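Local coordinates for MmeI (Methylophilus methylotrophus, PDB 5HR4), which is a Type IIL restriction-modification enzyme that probably methylates the exocyclic amine of adenine in DNA, with S-adenosyl-L-methionine as methyl donor, at residues A293-L298 against Q423-L428; S297-I302 against C364-F369; K306-R309 against A313-T316; G411-I414 against P418-I421. One frame throughout, in Å; residues are numbered along the deposited sequence.

Interaction 1: residues A293-L298 against Q423-L428; sequences AIFGSL and QVALWL
Helix-against-helix packing joins helix 292-301 to helix 416-440 here, and a single aromatic ring, that of F295, spans the gap to A425 and L428. The nearest CA atoms, those of F295 and A425, are 7.2 Å apart, a spacing possible because one of the two positions is an alanine. The methyl CB of A425 lies over one face of the F295 ring in a CH-pi contact, 3.9 Å from its centroid and 15° off the ring normal, displaced toward the CD1-CE1 side of the ring. L428 comes from another direction: its CD1 methyl sits at the edge of the same ring, in its plane, 3.8 Å from F295 CE1. One residue type thus fills the narrow space over the face while a longer, branched one reaches the rim. With chi1 at -63°, F295 carries CG beside its backbone N and opposite the carbonyl carbon, which sends the ring across toward the second helix. No hydrogen bond crosses the contact, and all three touching residues are buried, as suits a purely apolar junction. On the other side of helix 292-301, S297 OG folds back to its own helix and donates to A293 O at 2.9 Å; S297 N reaches that oxygen from the opposite face of the carbonyl plane, so a buried hydroxyl finds a partner without crossing to another element. F195 and F198 of helix 183-200 also pack on L428. Helix 416-440 follows strand 409-413 of the Rossmann-like methyltransferase sheet, and F295 packs on it as an aromatic knob in an apolar helix-helix interface.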
# COMPACT_ATOMS: atom_id res chain seq x y z
N ALA A 293 17.53 0.54 0.98
CA ALA A 293 17.27 -0.87 1.26
C ALA A 293 17.81 -1.27 2.62
O ALA A 293 17.13 -1.97 3.38
CB ALA A 293 17.87 -1.75 0.16
N ILE A 294 19.01 -0.81 2.98
CA ILE A 294 19.52 -1.09 4.31
C ILE A 294 18.65 -0.43 5.37
O ILE A 294 18.21 -1.08 6.32
CB ILE A 294 20.98 -0.64 4.45
CG1 ILE A 294 21.84 -1.33 3.40
CG2 ILE A 294 21.47 -0.97 5.86
CD1 ILE A 294 21.69 -2.80 3.38
N PHE A 295 18.39 0.87 5.23
CA PHE A 295 17.63 1.58 6.25
C PHE A 295 16.24 0.99 6.42
O PHE A 295 15.72 0.92 7.53
CB PHE A 295 17.54 3.07 5.91
CG PHE A 295 18.87 3.76 5.89
CD1 PHE A 295 19.55 4.02 7.07
CD2 PHE A 295 19.43 4.16 4.69
CE1 PHE A 295 20.77 4.66 7.05
CE2 PHE A 295 20.66 4.80 4.66
CZ PHE A 295 21.33 5.05 5.83
N GLY A 296 15.65 0.49 5.33
CA GLY A 296 14.31 -0.05 5.39
C GLY A 296 14.26 -1.44 5.98
O GLY A 296 13.35 -1.77 6.74
N SER A 297 15.26 -2.26 5.65
CA SER A 297 15.31 -3.62 6.19
C SER A 297 15.54 -3.60 7.68
O SER A 297 14.97 -4.42 8.41
CB SER A 297 16.40 -4.42 5.50
OG SER A 297 16.08 -4.57 4.13
N LEU A 298 16.40 -2.69 8.15
CA LEU A 298 16.64 -2.53 9.58
C LEU A 298 15.36 -2.13 10.31
O LEU A 298 14.93 -2.79 11.26
CB LEU A 298 17.72 -1.48 9.79
CG LEU A 298 17.94 -1.12 11.24
CD1 LEU A 298 18.40 -2.35 11.99
CD2 LEU A 298 18.96 0.00 11.32
N GLN A 423 16.68 10.33 10.99
CA GLN A 423 17.63 11.38 11.31
C GLN A 423 19.04 10.96 10.92
O GLN A 423 19.71 11.66 10.15
CB GLN A 423 17.55 11.75 12.79
CG GLN A 423 18.24 13.07 13.12
CD GLN A 423 17.94 13.58 14.52
OE1 GLN A 423 18.73 13.40 15.44
NE2 GLN A 423 16.80 14.24 14.67
N VAL A 424 19.50 9.80 11.42
CA VAL A 424 20.86 9.37 11.08
C VAL A 424 20.97 9.06 9.60
O VAL A 424 22.02 9.29 8.98
CB VAL A 424 21.27 8.16 11.93
CG1 VAL A 424 22.50 7.50 11.35
CG2 VAL A 424 21.58 8.61 13.35
N ALA A 425 19.90 8.56 9.00
CA ALA A 425 19.94 8.30 7.57
C ALA A 425 20.30 9.56 6.79
O ALA A 425 21.08 9.50 5.83
CB ALA A 425 18.59 7.74 7.11
N LEU A 426 19.77 10.71 7.20
CA LEU A 426 20.07 11.94 6.50
C LEU A 426 21.52 12.36 6.70
O LEU A 426 22.15 12.91 5.79
CB LEU A 426 19.11 13.05 6.93
CG LEU A 426 17.83 13.01 6.11
CD1 LEU A 426 16.72 13.74 6.79
CD2 LEU A 426 18.09 13.65 4.76
N TRP A 427 22.10 12.12 7.88
CA TRP A 427 23.49 12.54 8.07
C TRP A 427 24.46 11.63 7.32
O TRP A 427 25.45 12.11 6.75
CB TRP A 427 23.85 12.57 9.54
CG TRP A 427 23.38 13.78 10.27
CD1 TRP A 427 23.58 15.10 9.92
CD2 TRP A 427 22.68 13.80 11.52
NE1 TRP A 427 23.02 15.92 10.87
CE2 TRP A 427 22.47 15.14 11.86
CE3 TRP A 427 22.20 12.79 12.37
CZ2 TRP A 427 21.80 15.51 13.03
CZ3 TRP A 427 21.55 13.15 13.51
CH2 TRP A 427 21.35 14.49 13.83
N LEU A 428 24.21 10.31 7.32
CA LEU A 428 25.06 9.40 6.56
C LEU A 428 24.99 9.72 5.06
O LEU A 428 26.02 9.74 4.37
CB LEU A 428 24.65 7.95 6.81
CG LEU A 428 24.47 7.45 8.25
CD1 LEU A 428 24.12 5.95 8.27
CD2 LEU A 428 25.69 7.77 9.13

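Interaction 2: residues S297-I302 against C364-F369; sequences SLFQSI and CGCGNF. With SFG (sinefungin), chain H.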
# COMPACT_ATOMS: atom_id res chain seq x y z
N SER A 297 15.26 -2.26 5.65
CA SER A 297 15.31 -3.62 6.19
C SER A 297 15.54 -3.60 7.68
O SER A 297 14.97 -4.42 8.41
CB SER A 297 16.40 -4.42 5.50
OG SER A 297 16.08 -4.57 4.13
N LEU A 298 16.40 -2.69 8.15
CA LEU A 298 16.64 -2.53 9.58
C LEU A 298 15.36 -2.13 10.31
O LEU A 298 14.93 -2.79 11.26
CB LEU A 298 17.72 -1.48 9.79
CG LEU A 298 17.94 -1.12 11.24
CD1 LEU A 298 18.40 -2.35 11.99
CD2 LEU A 298 18.96 0.00 11.32
N PHE A 299 14.76 -1.03 9.86
CA PHE A 299 13.45 -0.60 10.33
C PHE A 299 12.47 -1.76 10.41
O PHE A 299 11.79 -1.95 11.41
CB PHE A 299 12.98 0.52 9.39
CG PHE A 299 11.51 0.81 9.43
CD1 PHE A 299 10.80 0.82 10.62
CD2 PHE A 299 10.84 1.14 8.26
CE1 PHE A 299 9.44 1.09 10.65
CE2 PHE A 299 9.48 1.42 8.27
CZ PHE A 299 8.78 1.41 9.48
N GLN A 300 12.42 -2.59 9.36
CA GLN A 300 11.41 -3.64 9.31
C GLN A 300 11.74 -4.81 10.24
O GLN A 300 10.82 -5.46 10.75
CB GLN A 300 11.23 -4.13 7.88
CG GLN A 300 10.41 -3.20 7.00
CD GLN A 300 10.08 -3.85 5.66
OE1 GLN A 300 9.75 -3.18 4.67
NE2 GLN A 300 10.19 -5.16 5.62
N SER A 301 13.01 -5.07 10.49
CA SER A 301 13.43 -6.30 11.16
C SER A 301 13.21 -6.30 12.66
O SER A 301 13.46 -7.32 13.31
CB SER A 301 14.91 -6.55 10.92
OG SER A 301 15.65 -5.77 11.84
N ILE A 302 12.80 -5.18 13.24
CA ILE A 302 12.56 -5.13 14.67
C ILE A 302 11.06 -5.21 14.97
O ILE A 302 10.65 -4.88 16.08
CB ILE A 302 13.18 -3.89 15.32
CG1 ILE A 302 12.52 -2.60 14.81
CG2 ILE A 302 14.69 -3.84 15.11
CD1 ILE A 302 12.04 -1.64 15.94
N CYS A 364 6.90 9.32 7.56
CA CYS A 364 8.13 9.15 6.81
C CYS A 364 8.83 7.81 7.03
O CYS A 364 9.80 7.53 6.31
CB CYS A 364 9.10 10.29 7.16
SG CYS A 364 9.78 10.15 8.80
N GLY A 365 8.40 6.99 7.97
CA GLY A 365 9.08 5.72 8.18
C GLY A 365 10.54 5.92 8.56
O GLY A 365 10.86 6.76 9.40
N CYS A 366 11.44 5.16 7.94
CA CYS A 366 12.87 5.31 8.20
C CYS A 366 13.51 6.42 7.36
O CYS A 366 14.74 6.53 7.34
CB CYS A 366 13.60 3.99 7.95
SG CYS A 366 13.85 3.57 6.17
N GLY A 367 12.70 7.22 6.67
CA GLY A 367 13.20 8.42 6.02
C GLY A 367 13.61 8.29 4.57
O GLY A 367 14.27 9.20 4.05
N ASN A 368 13.23 7.21 3.89
CA ASN A 368 13.78 6.96 2.55
C ASN A 368 13.42 8.07 1.56
O ASN A 368 14.29 8.58 0.85
CB ASN A 368 13.32 5.60 2.06
CG ASN A 368 14.18 4.49 2.62
OD1 ASN A 368 15.37 4.67 2.78
ND2 ASN A 368 13.58 3.34 2.94
N PHE A 369 12.14 8.46 1.51
CA PHE A 369 11.75 9.61 0.68
C PHE A 369 12.64 10.82 0.94
O PHE A 369 13.05 11.51 -0.00
CB PHE A 369 10.30 10.01 0.93
CG PHE A 369 9.32 9.15 0.24
CD1 PHE A 369 9.00 9.37 -1.08
CD2 PHE A 369 8.70 8.13 0.92
CE1 PHE A 369 8.08 8.56 -1.73
CE2 PHE A 369 7.77 7.33 0.29
CZ PHE A 369 7.47 7.54 -1.04
N SFG H . 8.17 5.55 3.45
CA SFG H . 8.81 4.89 4.57
C SFG H . 10.08 4.25 4.04
O SFG H . 10.35 4.37 2.82
OXT SFG H . 10.86 3.62 4.79
CB SFG H . 7.89 3.82 5.15
CG SFG H . 6.57 4.48 5.51
CD SFG H . 5.61 3.35 5.82
NE SFG H . 5.11 2.86 4.55
C5' SFG H . 4.46 3.82 6.73
C4' SFG H . 4.93 4.48 8.07
O4' SFG H . 3.93 5.15 8.58
C3' SFG H . 5.31 3.48 9.17
O3' SFG H . 6.64 3.62 9.40
C2' SFG H . 4.46 3.86 10.42
O2' SFG H . 5.26 3.83 11.67
C1' SFG H . 4.09 5.08 10.18
N9 SFG H . 2.79 5.40 10.69
C8 SFG H . 1.71 4.63 10.73
N7 SFG H . 0.70 5.35 11.23
C5 SFG H . 1.17 6.57 11.50
C6 SFG H . 0.56 7.68 12.04
N6 SFG H . -0.79 7.92 12.49
N1 SFG H . 1.23 8.81 12.22
C2 SFG H . 2.54 8.86 11.87
N3 SFG H . 3.15 7.77 11.34
C4 SFG H . 2.46 6.62 11.15
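A chi1 of 162° swings the F299 ring away from its own backbone N and along G365 toward the ribose of sinefungin, and a chi1 of 76° places SG of C366 between backbone N and carbonyl carbon. The backbones themselves bring F299 CB to 3.8 Å from C366 CB, while the ring runs on to the ligand, where CZ is 3.1 Å from O3'. G365 suits its place twice over: its positive phi, 61°, is that of the second residue in the type II' turn from C364 to G367, and any side chain would run into CB of the ligand. The turn is closed by G367 N donating to C364 O at 2.9 Å. G367 then serves as N-cap of helix 368-388, and N368 in the first turn extends ND2 to both carboxylate oxygens of sinefungin, by weak bonds of 3.3 Å to OXT and 3.4 Å to O. Replacing F299 by an alanine would probably open a gap beside C366 and leave the ribose without the ring that walls it. The glycine-rich sequence matches the cofactor-binding motif of adenine-N6 methyltransferases. Its chemistry is divided: apolar groups shape the pocket beside the ribose, whereas the N368 amide and the start of a helix would favour a negatively charged carboxylate, consistent with recognition of the methionine part of the cofactor.

Interaction 3: residues K306-R309 against A313-T316; sequences KKRR and AHYT. With SFG (sinefungin), chain H; nucleotides of chain B.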
# COMPACT_ATOMS: atom_id res chain seq x y z
N LYS A 306 2.36 -8.93 13.16
CA LYS A 306 1.10 -8.22 13.38
C LYS A 306 1.32 -6.71 13.45
O LYS A 306 0.54 -5.93 12.89
CB LYS A 306 0.44 -8.75 14.66
N LYS A 307 2.39 -6.28 14.11
CA LYS A 307 2.74 -4.86 14.14
C LYS A 307 3.07 -4.34 12.75
O LYS A 307 2.45 -3.38 12.27
CB LYS A 307 3.92 -4.65 15.09
CG LYS A 307 4.09 -3.23 15.57
CD LYS A 307 4.94 -3.24 16.82
CE LYS A 307 4.91 -1.91 17.53
NZ LYS A 307 6.11 -1.84 18.38
N ARG A 308 4.06 -4.95 12.08
CA ARG A 308 4.41 -4.57 10.71
C ARG A 308 3.18 -4.35 9.86
O ARG A 308 3.08 -3.37 9.12
CB ARG A 308 5.30 -5.62 10.06
CG ARG A 308 6.77 -5.38 10.25
CD ARG A 308 7.63 -6.31 9.43
NE ARG A 308 7.31 -6.18 8.03
CZ ARG A 308 8.09 -6.64 7.05
NH1 ARG A 308 9.25 -7.22 7.35
NH2 ARG A 308 7.72 -6.49 5.78
N ARG A 309 2.22 -5.26 9.95
CA ARG A 309 1.05 -5.13 9.10
C ARG A 309 0.23 -3.91 9.51
O ARG A 309 -0.13 -3.08 8.67
CB ARG A 309 0.22 -6.42 9.16
CG ARG A 309 -1.13 -6.30 8.51
CD ARG A 309 -1.68 -7.66 8.18
NE ARG A 309 -3.04 -7.54 7.67
CZ ARG A 309 -3.84 -8.57 7.41
NH1 ARG A 309 -3.40 -9.81 7.60
NH2 ARG A 309 -5.07 -8.35 6.96
N ALA A 313 4.17 -0.87 8.23
CA ALA A 313 5.61 -0.56 8.30
C ALA A 313 6.39 -1.23 7.16
O ALA A 313 7.21 -2.15 7.35
CB ALA A 313 6.16 -0.96 9.66
N HIS A 314 6.18 -0.72 5.96
CA HIS A 314 6.79 -1.30 4.76
C HIS A 314 7.59 -0.23 4.06
O HIS A 314 7.04 0.79 3.65
CB HIS A 314 5.71 -1.88 3.86
CG HIS A 314 5.13 -3.14 4.40
ND1 HIS A 314 3.82 -3.24 4.82
CD2 HIS A 314 5.71 -4.34 4.65
CE1 HIS A 314 3.61 -4.47 5.26
NE2 HIS A 314 4.74 -5.15 5.17
N TYR A 315 8.90 -0.44 3.97
CA TYR A 315 9.76 0.59 3.43
C TYR A 315 9.57 0.68 1.92
O TYR A 315 9.26 -0.31 1.25
CB TYR A 315 11.21 0.32 3.80
CG TYR A 315 12.03 -0.38 2.75
CD1 TYR A 315 12.59 0.34 1.68
CD2 TYR A 315 12.30 -1.73 2.83
CE1 TYR A 315 13.34 -0.28 0.71
CE2 TYR A 315 13.05 -2.37 1.88
CZ TYR A 315 13.57 -1.64 0.81
OH TYR A 315 14.33 -2.26 -0.18
N THR A 316 9.80 1.88 1.38
CA THR A 316 9.55 2.18 -0.02
C THR A 316 10.85 2.10 -0.82
O THR A 316 11.84 2.74 -0.47
CB THR A 316 8.91 3.55 -0.19
OG1 THR A 316 7.81 3.67 0.72
CG2 THR A 316 8.40 3.72 -1.60
N SFG H . 8.17 5.55 3.45
CA SFG H . 8.81 4.89 4.57
C SFG H . 10.08 4.25 4.04
O SFG H . 10.35 4.37 2.82
OXT SFG H . 10.86 3.62 4.79
CB SFG H . 7.89 3.82 5.15
CG SFG H . 6.57 4.48 5.51
CD SFG H . 5.61 3.35 5.82
NE SFG H . 5.11 2.86 4.55
C5' SFG H . 4.46 3.82 6.73
C4' SFG H . 4.93 4.48 8.07
O4' SFG H . 3.93 5.15 8.58
C3' SFG H . 5.31 3.48 9.17
O3' SFG H . 6.64 3.62 9.40
C2' SFG H . 4.46 3.86 10.42
O2' SFG H . 5.26 3.83 11.67
C1' SFG H . 4.09 5.08 10.18
N9 SFG H . 2.79 5.40 10.69
C8 SFG H . 1.71 4.63 10.73
N7 SFG H . 0.70 5.35 11.23
C5 SFG H . 1.17 6.57 11.50
C6 SFG H . 0.56 7.68 12.04
N6 SFG H . -0.79 7.92 12.49
N1 SFG H . 1.23 8.81 12.22
C2 SFG H . 2.54 8.86 11.87
N3 SFG H . 3.15 7.77 11.34
C4 SFG H . 2.46 6.62 11.15
P DA B 7 -4.94 -5.17 4.74
OP1 DA B 7 -4.36 -5.77 5.97
OP2 DA B 7 -5.61 -3.85 4.82
O5' DA B 7 -3.83 -5.18 3.61
C5' DA B 7 -3.05 -4.09 3.34
C4' DA B 7 -1.77 -4.60 2.78
O4' DA B 7 -0.90 -3.51 2.45
C3' DA B 7 -0.99 -5.51 3.71
O3' DA B 7 -0.50 -6.58 2.94
C2' DA B 7 0.14 -4.61 4.23
C1' DA B 7 0.36 -3.68 3.05
N9 DA B 7 0.79 -2.33 3.39
C8 DA B 7 0.33 -1.56 4.41
N7 DA B 7 0.83 -0.37 4.43
C5 DA B 7 1.67 -0.33 3.32
C6 DA B 7 2.50 0.68 2.77
N6 DA B 7 2.63 1.90 3.31
N1 DA B 7 3.20 0.38 1.66
C2 DA B 7 3.07 -0.83 1.14
N3 DA B 7 2.32 -1.86 1.56
C4 DA B 7 1.64 -1.53 2.66
P DC B 8 -0.17 -8.03 3.56
OP1 DC B 8 0.04 -8.02 5.01
OP2 DC B 8 0.96 -8.47 2.71
O5' DC B 8 -1.45 -8.91 3.18
C5' DC B 8 -2.76 -8.36 3.23
C4' DC B 8 -3.78 -9.47 3.38
O4' DC B 8 -4.44 -9.72 2.10
C3' DC B 8 -3.21 -10.81 3.82
O3' DC B 8 -4.15 -11.45 4.68
C2' DC B 8 -3.05 -11.55 2.49
C1' DC B 8 -4.28 -11.07 1.73
N1 DC B 8 -4.14 -11.12 0.23
C2 DC B 8 -4.97 -11.96 -0.54
O2 DC B 8 -5.81 -12.66 0.02
N3 DC B 8 -4.83 -11.98 -1.88
C4 DC B 8 -3.91 -11.21 -2.47
N4 DC B 8 -3.82 -11.26 -3.79
C5 DC B 8 -3.06 -10.34 -1.71
C6 DC B 8 -3.21 -10.33 -0.38
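R308 and H314 meet edge to edge, with guanidinium and imidazole planes 70° apart: NH2 of R308 comes to the rim of the H314 ring, 3.2 Å from CD2. A bend at chi3 (57°) brings the R308 guanidinium back to this loop. The ring of H314 also borders the base of DA7 of chain B, its ND1 3.5 Å from N9. At the R309 guanidinium, the sugar of DC8 of chain B covers one face and OP1 of DA7 lies at the edge, accepting from NE at 2.8 Å and, more weakly, from NH2. Its long extended chain lets R309 reach the DNA backbone; a leucine in its place would probably cost OP1 of DA7 both bonds, and a neighbouring phosphate the salt bridge from NH1. A313 N donates to R308 O at 2.9 Å, a bond to the carbonyl five residues earlier that ties the loop to the end of helix 305-310. H314 O accepts from sinefungin NE at 3.0 Å, and T316 N donates to sinefungin O in a nearly straight bond (161°). Sinefungin NE is 2.9 Å from N6 of DA7, consistent with DA7 being the adenine to be methylated. The loop, which leads to helix 318-340, is wedged between helix 292-301, where F299 touches A313 and Q300 OE1 accepts from Y315 N, and the start of helix 368-388, where F369 touches T316.

Interaction 4: residues G411-I414 against P418-I421; sequences GIEI and PAQI. With SFG (sinefungin), chain H.
E413, on strand 409-413 of the Rossmann-like methyltransferase sheet, packs on P418 and A419 in the helix that follows, the classic place for an acidic residue that grips the cofactor ribose. The polar contacts are hydrogen bonds to sinefungin: O3' donates to OE1 at 3.0 Å and O2' to OE2 at 2.7 Å, so a carboxylate, with two acceptors side by side, matches the two neighbouring hydroxyls. OE2 also accepts from E415 N and OE1, weakly, from G365 N, which helps fix the rotation of the group. The contacts between strand and helix are van der Waals ones. CG of E413 lies 3.7 Å from A419 CB, a methyl small enough to let the bent acid chain pass, and the P418 ring crosses the E413 side chain at about a right angle, its CG facing OE2. Proline suits the first turn of helix 416-440, where its missing N-H costs little. The E413 chain sets out opposite its own amide nitrogen and then bends at chi2, 57°, which swings the carboxylate toward the ribose. Next along the chain, I414 adds an apolar contact to the base, its CG2 methyl 3.6 Å from C4 of the sinefungin adenine.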
# COMPACT_ATOMS: atom_id res chain seq x y z
N GLY A 411 9.72 15.54 8.79
CA GLY A 411 8.98 14.30 8.77
C GLY A 411 8.28 14.00 10.08
O GLY A 411 8.74 14.41 11.16
N ILE A 412 7.17 13.26 9.99
CA ILE A 412 6.42 12.76 11.15
C ILE A 412 6.39 11.23 11.11
O ILE A 412 6.10 10.64 10.06
CB ILE A 412 4.98 13.31 11.17
CG1 ILE A 412 4.94 14.84 11.08
CG2 ILE A 412 4.29 12.86 12.41
CD1 ILE A 412 3.57 15.41 10.70
N GLU A 413 6.66 10.60 12.25
CA GLU A 413 6.77 9.14 12.32
C GLU A 413 6.39 8.67 13.73
O GLU A 413 6.90 9.19 14.73
CB GLU A 413 8.20 8.72 11.92
CG GLU A 413 8.63 7.30 12.29
CD GLU A 413 7.71 6.20 11.73
OE1 GLU A 413 7.24 6.33 10.57
OE2 GLU A 413 7.44 5.20 12.45
N ILE A 414 5.50 7.68 13.81
CA ILE A 414 4.90 7.36 15.11
C ILE A 414 5.78 6.42 15.93
O ILE A 414 5.70 6.43 17.16
CB ILE A 414 3.49 6.79 14.91
CG1 ILE A 414 2.68 6.82 16.22
CG2 ILE A 414 3.53 5.37 14.38
CD1 ILE A 414 1.18 6.55 16.01
N PRO A 418 12.24 4.03 13.67
CA PRO A 418 12.37 4.66 12.35
C PRO A 418 12.54 6.17 12.42
O PRO A 418 13.24 6.75 11.57
CB PRO A 418 11.06 4.27 11.64
CG PRO A 418 10.11 3.87 12.75
CD PRO A 418 10.97 3.30 13.82
N ALA A 419 11.93 6.82 13.41
CA ALA A 419 12.11 8.27 13.52
C ALA A 419 13.55 8.61 13.87
O ALA A 419 14.04 9.67 13.46
CB ALA A 419 11.16 8.86 14.55
N GLN A 420 14.24 7.73 14.60
CA GLN A 420 15.66 7.94 14.85
C GLN A 420 16.52 7.56 13.64
O GLN A 420 17.50 8.24 13.35
CB GLN A 420 16.12 7.17 16.09
CG GLN A 420 15.48 7.60 17.39
CD GLN A 420 16.27 8.68 18.15
OE1 GLN A 420 17.07 9.40 17.56
NE2 GLN A 420 16.04 8.78 19.48
N ILE A 421 16.18 6.48 12.93
CA ILE A 421 16.94 6.13 11.72
C ILE A 421 16.88 7.26 10.71
O ILE A 421 17.90 7.69 10.18
CB ILE A 421 16.41 4.82 11.09
CG1 ILE A 421 16.23 3.72 12.11
CG2 ILE A 421 17.39 4.33 10.00
CD1 ILE A 421 15.73 2.41 11.46
N SFG H . 8.17 5.55 3.45
CA SFG H . 8.81 4.89 4.57
C SFG H . 10.08 4.25 4.04
O SFG H . 10.35 4.37 2.82
OXT SFG H . 10.86 3.62 4.79
CB SFG H . 7.89 3.82 5.15
CG SFG H . 6.57 4.48 5.51
CD SFG H . 5.61 3.35 5.82
NE SFG H . 5.11 2.86 4.55
C5' SFG H . 4.46 3.82 6.73
C4' SFG H . 4.93 4.48 8.07
O4' SFG H . 3.93 5.15 8.58
C3' SFG H . 5.31 3.48 9.17
O3' SFG H . 6.64 3.62 9.40
C2' SFG H . 4.46 3.86 10.42
O2' SFG H . 5.26 3.83 11.67
C1' SFG H . 4.09 5.08 10.18
N9 SFG H . 2.79 5.40 10.69
C8 SFG H . 1.71 4.63 10.73
N7 SFG H . 0.70 5.35 11.23
C5 SFG H . 1.17 6.57 11.50
C6 SFG H . 0.56 7.68 12.04
N6 SFG H . -0.79 7.92 12.49
N1 SFG H . 1.23 8.81 12.22
C2 SFG H . 2.54 8.86 11.87
N3 SFG H . 3.15 7.77 11.34
C4 SFG H . 2.46 6.62 11.15

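Interactions 1, 2 and 4 are buried; interaction 3 is also largely buried, but R309 reaches the DNA backbone from a partly exposed position. Helix 292-301 serves both 1 and 2, and helix 416-440 both 1 and 4, so F295 and F299 look onto neighbouring turns of one partner helix; I421 touches both side chains. Chemistry follows position: 293-298 against 423-428 is wholly apolar, while the other three ring sinefungin. Interactions 2 and 3 share its amino-acid end, weakly through N368 and more firmly through T316 N; interaction 4 grips the ribose, and interaction 3 also borders the DNA adenine. A backbone bond from C364 N to I412 O ties 2 to 4, and Q300 with Y315 ties 2 to 3.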